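Local coordinates for capsular polysaccharide biosynthesis protein (PDB 4BQN) that binds coenzyme A and probably acts as an acetyltransferase in the biosynthesis of the capsular polysaccharide of Burkholderia pseudomallei, at residues L113-P117 with W279-S283; A126-D132 with K285-F291. The protein carries 1 engineered substitution. One frame throughout, in Å; residues are numbered along the deposited sequence. Where two conformers were deposited one is given.

Interaction 1 of 2, residues L113-P117 with W279-S283; sequences LPPHP and WFERS
His116 sets the edge of its imidazole against one face of the Trp279 indole, an edge-to-face aromatic pair with the planes inclined at 51°. The atom that makes the approach is CD2 of His116, which stands 3.4 Å above the indole plane, offset toward the rim and 3.5 Å from both NE1 and CE2 of Trp279. The rim of the same indole receives a different kind of neighbour. The carbonyl oxygen of Pro114 lies in the ring plane, 3.1 Å from CZ2 of Trp279 and nearly as close to CH2, so a polar oxygen faces the weakly positive C-H edge of the benzene half. NE1, also on the rim, reaches the opposing loop through water: it donates to a water 2.9 Å away, and that water donates in turn to the carbonyl oxygen of Pro115.

Beyond the indole, Leu113 divides its two methyl groups. CD1 meets the edge of the Phe280 ring, 3.9 Å from CE1, whereas CD2 rests 3.7 Å from CB of Ser283. The hydroxyl OG of Ser283 also comes near the ring carbon CD of Pro114, 3.5 Å away.

Several features position these groups. With CG of Trp279 anti to the backbone N (chi1 -170°), the indole extends from the helix toward the proline-rich loop. The imidazole is steadied from its own side, since ND1 of His116 is hydrogen-bonded to the backbone N of Glu118 and CD of Pro117 lies over one ring face, toward its rim. Val121 and Pro110 also touch His116 and Trp279.

The loop between antiparallel strands 107-108 and 121-122 thus packs on helix 269-281 without a direct hydrogen bond between the two segments. Instead, Trp279 combines ring face, C-H edge and a water-bridged N-H in one surface contact.

Interaction 2 of 2, residues A126-D132 with K285-F291; sequences AGAVVMD and KADVSAF
Ala126 turns its methyl group into the angle between Val288 and Phe291, in the buried part of the contact between the two helices. CB of Ala126 lies 3.8 Å from CG1 of Val288 and 3.9 Å from CD2 of Phe291, whose ring receives it at the edge, near its plane. CG1 of Val288 is anti to the backbone N (chi1 176°), which carries this branch over to helix 123-130, where it also touches the carbonyl oxygen of Ala126. One turn further on, Val130 lays CG2 against the backbone of the other helix, 3.5 Å from CA of Ser289, while its CG1 runs beside the Ser289 hydroxyl. The small side chains of Ala126 and Ser289 are consistent with the close approach of the backbones: CA of Val130 and CA of Ser289 are 5.8 Å apart. Phe280, from helix 269-281, packs on Ala126, Val288 and Phe291 from the buried side.

The other end of the contact is polar and exposed. Lys285 reaches across the C-terminal end of helix 123-130, its chain bent at chi3, and passes CE by the carbonyl oxygen of Val129, 3.6 Å away. Its NZ then forms a salt bridge with OD1 of Asp132, at 2.9 Å. The ammonium meets that oxygen on the syn side but 31° out of the carboxylate plane, and the second oxygen, OD2, stays at 3.5 Å. Asp132 was modelled in two conformers, so the bridge may hold only part of the time.

Asp132 itself ends helix 123-130 with positive phi and two bonds back into the last turn, a Schellman motif. The arrangement as a whole is a helix-helix packing, in which the axes of the segments 126-130 and 285-291 approach to 8.8 Å and cross at -133°, apolar within and bridged by charge at the capped helix end.

Overall arrangement
Interactions 1 and 2 are neighbours, with centres about 11 Å apart, and touch through apolar side chains; helices 269-281 and 285-296 follow each other in the chain. Phe280 belongs to the first contact, yet its CE1 lies 3.7 Å from CB of Ala126; Leu113 likewise brings CD1 within 3.8 Å of CB of Phe291. The successive helices 269-281 and 285-296 are thus packed against two parts of the chain, loop 113-117 and helix 123-130. Coenzyme A is near but not in contact: the side chain of Phe291 is about 7 Å from the ligand and about 6 Å from that of Arg294, a CoA-binding residue, whereas that of Pro115 is about 11 Å from the ligand.

Interaction 1 of 2, residues L113-P117 with W279-S283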
loop_
_atom_site.group_PDB
_atom_site.type_symbol
_atom_site.label_atom_id
_atom_site.label_comp_id
_atom_site.label_asym_id
_atom_site.label_seq_id
_atom_site.Cartn_x
_atom_site.Cartn_y
_atom_site.Cartn_z
ATOM N N LEU A 113 18.961 0.436 -3.261
ATOM C CA LEU A 113 19.537 1.202 -2.160
ATOM C C LEU A 113 19.236 0.453 -0.888
ATOM O O LEU A 113 18.340 -0.393 -0.868
ATOM C CB LEU A 113 18.911 2.604 -2.094
ATOM C CG LEU A 113 19.161 3.532 -3.288
ATOM C CD1 LEU A 113 18.246 4.738 -3.230
ATOM C CD2 LEU A 113 20.620 3.966 -3.353
ATOM N N PRO A 114 19.982 0.740 0.183
ATOM C CA PRO A 114 19.725 0.007 1.423
ATOM C C PRO A 114 18.284 0.200 1.882
ATOM O O PRO A 114 17.693 1.265 1.648
ATOM C CB PRO A 114 20.673 0.666 2.428
ATOM C CG PRO A 114 21.744 1.292 1.599
ATOM C CD PRO A 114 21.085 1.710 0.323
ATOM N N PRO A 115 17.713 -0.815 2.539
ATOM C CA PRO A 115 16.378 -0.629 3.098
ATOM C C PRO A 115 16.377 0.549 4.069
ATOM O O PRO A 115 17.335 0.751 4.821
ATOM C CB PRO A 115 16.116 -1.942 3.845
ATOM C CG PRO A 115 17.045 -2.925 3.217
ATOM C CD PRO A 115 18.264 -2.142 2.848
ATOM N N HIS A 116 15.319 1.338 4.034
ATOM C CA HIS A 116 15.197 2.460 4.947
ATOM C C HIS A 116 14.449 1.973 6.181
ATOM O O HIS A 116 13.446 1.260 6.042
ATOM C CB HIS A 116 14.448 3.619 4.274
ATOM C CG HIS A 116 14.492 4.889 5.061
ATOM N ND1 HIS A 116 13.763 5.075 6.217
ATOM C CD2 HIS A 116 15.221 6.015 4.883
ATOM C CE1 HIS A 116 14.032 6.271 6.711
ATOM N NE2 HIS A 116 14.915 6.861 5.921
ATOM N N PRO A 117 14.917 2.352 7.390
ATOM C CA PRO A 117 14.275 1.803 8.598
ATOM C C PRO A 117 12.783 2.118 8.691
ATOM O O PRO A 117 12.043 1.413 9.369
ATOM C CB PRO A 117 15.047 2.450 9.760
ATOM C CG PRO A 117 15.957 3.462 9.156
ATOM C CD PRO A 117 16.118 3.146 7.702
ATOM N N TRP A 279 20.187 10.880 4.216
ATOM C CA TRP A 279 20.115 9.455 3.937
ATOM C C TRP A 279 20.594 9.165 2.508
ATOM O O TRP A 279 21.460 8.312 2.309
ATOM C CB TRP A 279 18.692 8.941 4.178
ATOM C CG TRP A 279 18.598 7.445 4.132
ATOM C CD1 TRP A 279 18.791 6.581 5.178
ATOM C CD2 TRP A 279 18.300 6.631 2.991
ATOM N NE1 TRP A 279 18.638 5.279 4.756
ATOM C CE2 TRP A 279 18.323 5.282 3.422
ATOM C CE3 TRP A 279 18.000 6.907 1.646
ATOM C CZ2 TRP A 279 18.086 4.211 2.555
ATOM C CZ3 TRP A 279 17.754 5.824 0.775
ATOM C CH2 TRP A 279 17.810 4.501 1.239
ATOM N N PHE A 280 20.069 9.891 1.521
ATOM C CA PHE A 280 20.499 9.669 0.143
ATOM C C PHE A 280 21.980 9.995 -0.077
ATOM O O PHE A 280 22.637 9.324 -0.882
ATOM C CB PHE A 280 19.650 10.461 -0.840
ATOM C CG PHE A 280 18.271 9.890 -1.055
ATOM C CD1 PHE A 280 18.101 8.667 -1.709
ATOM C CD2 PHE A 280 17.142 10.587 -0.621
ATOM C CE1 PHE A 280 16.830 8.147 -1.921
ATOM C CE2 PHE A 280 15.872 10.078 -0.842
ATOM C CZ PHE A 280 15.716 8.859 -1.492
ATOM N N GLU A 281 22.487 11.023 0.616
ATOM C CA GLU A 281 23.877 11.428 0.434
ATOM C C GLU A 281 24.858 10.355 0.953
ATOM O O GLU A 281 26.023 10.355 0.573
ATOM C CB GLU A 281 24.107 12.838 1.009
ATOM C CG GLU A 281 23.492 13.953 0.143
ATOM C CD GLU A 281 23.223 15.272 0.879
ATOM O OE1 GLU A 281 23.760 15.465 1.994
ATOM O OE2 GLU A 281 22.472 16.131 0.338
ATOM N N ARG A 282 24.369 9.417 1.772
ATOM C CA ARG A 282 25.209 8.306 2.254
ATOM C C ARG A 282 25.407 7.202 1.216
ATOM O O ARG A 282 26.348 6.429 1.310
ATOM C CB ARG A 282 24.653 7.723 3.557
ATOM C CG ARG A 282 24.692 8.707 4.717
ATOM C CD ARG A 282 24.103 8.132 5.999
ATOM N NE ARG A 282 23.853 9.198 6.973
ATOM C CZ ARG A 282 22.654 9.537 7.450
ATOM N NH1 ARG A 282 21.564 8.875 7.086
ATOM N NH2 ARG A 282 22.551 10.530 8.319
ATOM N N SER A 283 24.513 7.118 0.234
ATOM C CA SER A 283 24.597 6.084 -0.794
ATOM C C SER A 283 25.387 6.584 -2.012
ATOM O O SER A 283 25.531 7.789 -2.198
ATOM C CB SER A 283 23.181 5.659 -1.224
ATOM O OG SER A 283 22.608 4.791 -0.263
HETATM O O HOH W 1 19.173 2.597 5.716
#

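Interaction 2 of 2, residues A126-D132 with K285-F291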
loop_
_atom_site.group_PDB
_atom_site.type_symbol
_atom_site.label_atom_id
_atom_site.label_comp_id
_atom_site.label_asym_id
_atom_site.label_seq_id
_atom_site.Cartn_x
_atom_site.Cartn_y
_atom_site.Cartn_z
ATOM N N ALA A 126 15.552 12.340 -3.893
ATOM C CA ALA A 126 16.584 11.613 -4.643
ATOM C C ALA A 126 16.945 12.322 -5.958
ATOM O O ALA A 126 18.121 12.482 -6.281
ATOM C CB ALA A 126 16.172 10.167 -4.899
ATOM N N GLY A 127 15.932 12.773 -6.697
ATOM C CA GLY A 127 16.180 13.534 -7.927
ATOM C C GLY A 127 16.919 14.838 -7.689
ATOM O O GLY A 127 17.811 15.204 -8.450
ATOM N N ALA A 128 16.553 15.532 -6.618
ATOM C CA ALA A 128 17.239 16.764 -6.231
ATOM C C ALA A 128 18.712 16.506 -5.891
ATOM O O ALA A 128 19.587 17.277 -6.303
ATOM C CB ALA A 128 16.515 17.419 -5.070
ATOM N N VAL A 129 18.986 15.429 -5.158
ATOM C CA VAL A 129 20.366 15.044 -4.826
ATOM C C VAL A 129 21.180 14.817 -6.106
ATOM O O VAL A 129 22.310 15.301 -6.237
ATOM C CB VAL A 129 20.386 13.792 -3.917
ATOM C CG1 VAL A 129 21.784 13.185 -3.809
ATOM C CG2 VAL A 129 19.860 14.139 -2.537
ATOM N N VAL A 130 20.595 14.101 -7.063
ATOM C CA VAL A 130 21.262 13.859 -8.344
ATOM C C VAL A 130 21.557 15.167 -9.087
ATOM O O VAL A 130 22.618 15.293 -9.700
ATOM C CB VAL A 130 20.456 12.876 -9.234
ATOM C CG1 VAL A 130 21.041 12.785 -10.636
ATOM C CG2 VAL A 130 20.420 11.501 -8.586
ATOM N N MET A 131 20.630 16.127 -9.005
ATOM C CA MET A 131 20.664 17.442 -9.661
ATOM C C MET A 131 21.569 18.450 -8.928
ATOM O O MET A 131 21.659 19.621 -9.333
ATOM C CB MET A 131 19.220 17.982 -9.681
ATOM C CG MET A 131 18.886 19.041 -10.726
ATOM S SD MET A 131 17.153 19.564 -10.631
ATOM C CE MET A 131 17.107 20.813 -11.916
ATOM N N ASP A 132 22.169 18.009 -7.818
ATOM C CA ASP A 132 22.979 18.853 -6.928
ATOM C C ASP A 132 22.199 20.032 -6.332
ATOM O O ASP A 132 22.752 21.111 -6.098
ATOM C CB ASP A 132 24.292 19.306 -7.596
ATOM C CG ASP A 132 25.377 18.237 -7.552
ATOM O OD1 ASP A 132 25.375 17.400 -6.618
ATOM O OD2 ASP A 132 26.244 18.239 -8.451
ATOM N N LYS A 285 26.094 8.048 -5.469
ATOM C CA LYS A 285 25.283 8.904 -6.326
ATOM C C LYS A 285 24.737 8.157 -7.544
ATOM O O LYS A 285 23.589 8.369 -7.936
ATOM C CB LYS A 285 26.080 10.125 -6.774
ATOM C CG LYS A 285 25.194 11.248 -7.284
ATOM C CD LYS A 285 26.043 12.443 -7.667
ATOM C CE LYS A 285 25.406 13.750 -7.245
ATOM N NZ LYS A 285 26.383 14.850 -7.481
ATOM N N ALA A 286 25.540 7.279 -8.136
ATOM C CA ALA A 286 25.080 6.514 -9.291
ATOM C C ALA A 286 23.862 5.662 -8.943
ATOM O O ALA A 286 22.952 5.492 -9.766
ATOM C CB ALA A 286 26.198 5.650 -9.857
ATOM N N ASP A 287 23.833 5.127 -7.725
ATOM C CA ASP A 287 22.717 4.266 -7.312
ATOM C C ASP A 287 21.486 5.097 -6.989
ATOM O O ASP A 287 20.359 4.688 -7.294
ATOM C CB ASP A 287 23.084 3.418 -6.090
ATOM C CG ASP A 287 24.249 2.489 -6.347
ATOM O OD1 ASP A 287 24.684 2.348 -7.513
ATOM O OD2 ASP A 287 24.723 1.888 -5.363
ATOM N N VAL A 288 21.694 6.269 -6.400
ATOM C CA VAL A 288 20.581 7.190 -6.165
ATOM C C VAL A 288 19.991 7.640 -7.519
ATOM O O VAL A 288 18.763 7.715 -7.683
ATOM C CB VAL A 288 21.012 8.387 -5.296
ATOM C CG1 VAL A 288 19.871 9.387 -5.136
ATOM C CG2 VAL A 288 21.453 7.900 -3.922
ATOM N N SER A 289 20.848 7.920 -8.499
ATOM C CA SER A 289 20.374 8.280 -9.841
ATOM C C SER A 289 19.590 7.137 -10.518
ATOM O O SER A 289 18.540 7.357 -11.129
ATOM C CB SER A 289 21.547 8.711 -10.715
ATOM O OG SER A 289 21.093 9.168 -11.976
ATOM N N ALA A 290 20.090 5.912 -10.402
ATOM C CA ALA A 290 19.373 4.768 -10.964
ATOM C C ALA A 290 17.990 4.626 -10.326
ATOM O O ALA A 290 17.001 4.342 -11.000
ATOM C CB ALA A 290 20.168 3.487 -10.804
ATOM N N PHE A 291 17.930 4.832 -9.015
ATOM C CA PHE A 291 16.662 4.777 -8.286
ATOM C C PHE A 291 15.705 5.858 -8.797
ATOM O O PHE A 291 14.539 5.578 -9.130
ATOM C CB PHE A 291 16.911 4.945 -6.774
ATOM C CG PHE A 291 15.664 5.197 -5.974
ATOM C CD1 PHE A 291 14.669 4.226 -5.886
ATOM C CD2 PHE A 291 15.489 6.387 -5.278
ATOM C CE1 PHE A 291 13.516 4.456 -5.147
ATOM C CE2 PHE A 291 14.338 6.619 -4.533
ATOM C CZ PHE A 291 13.354 5.652 -4.464
#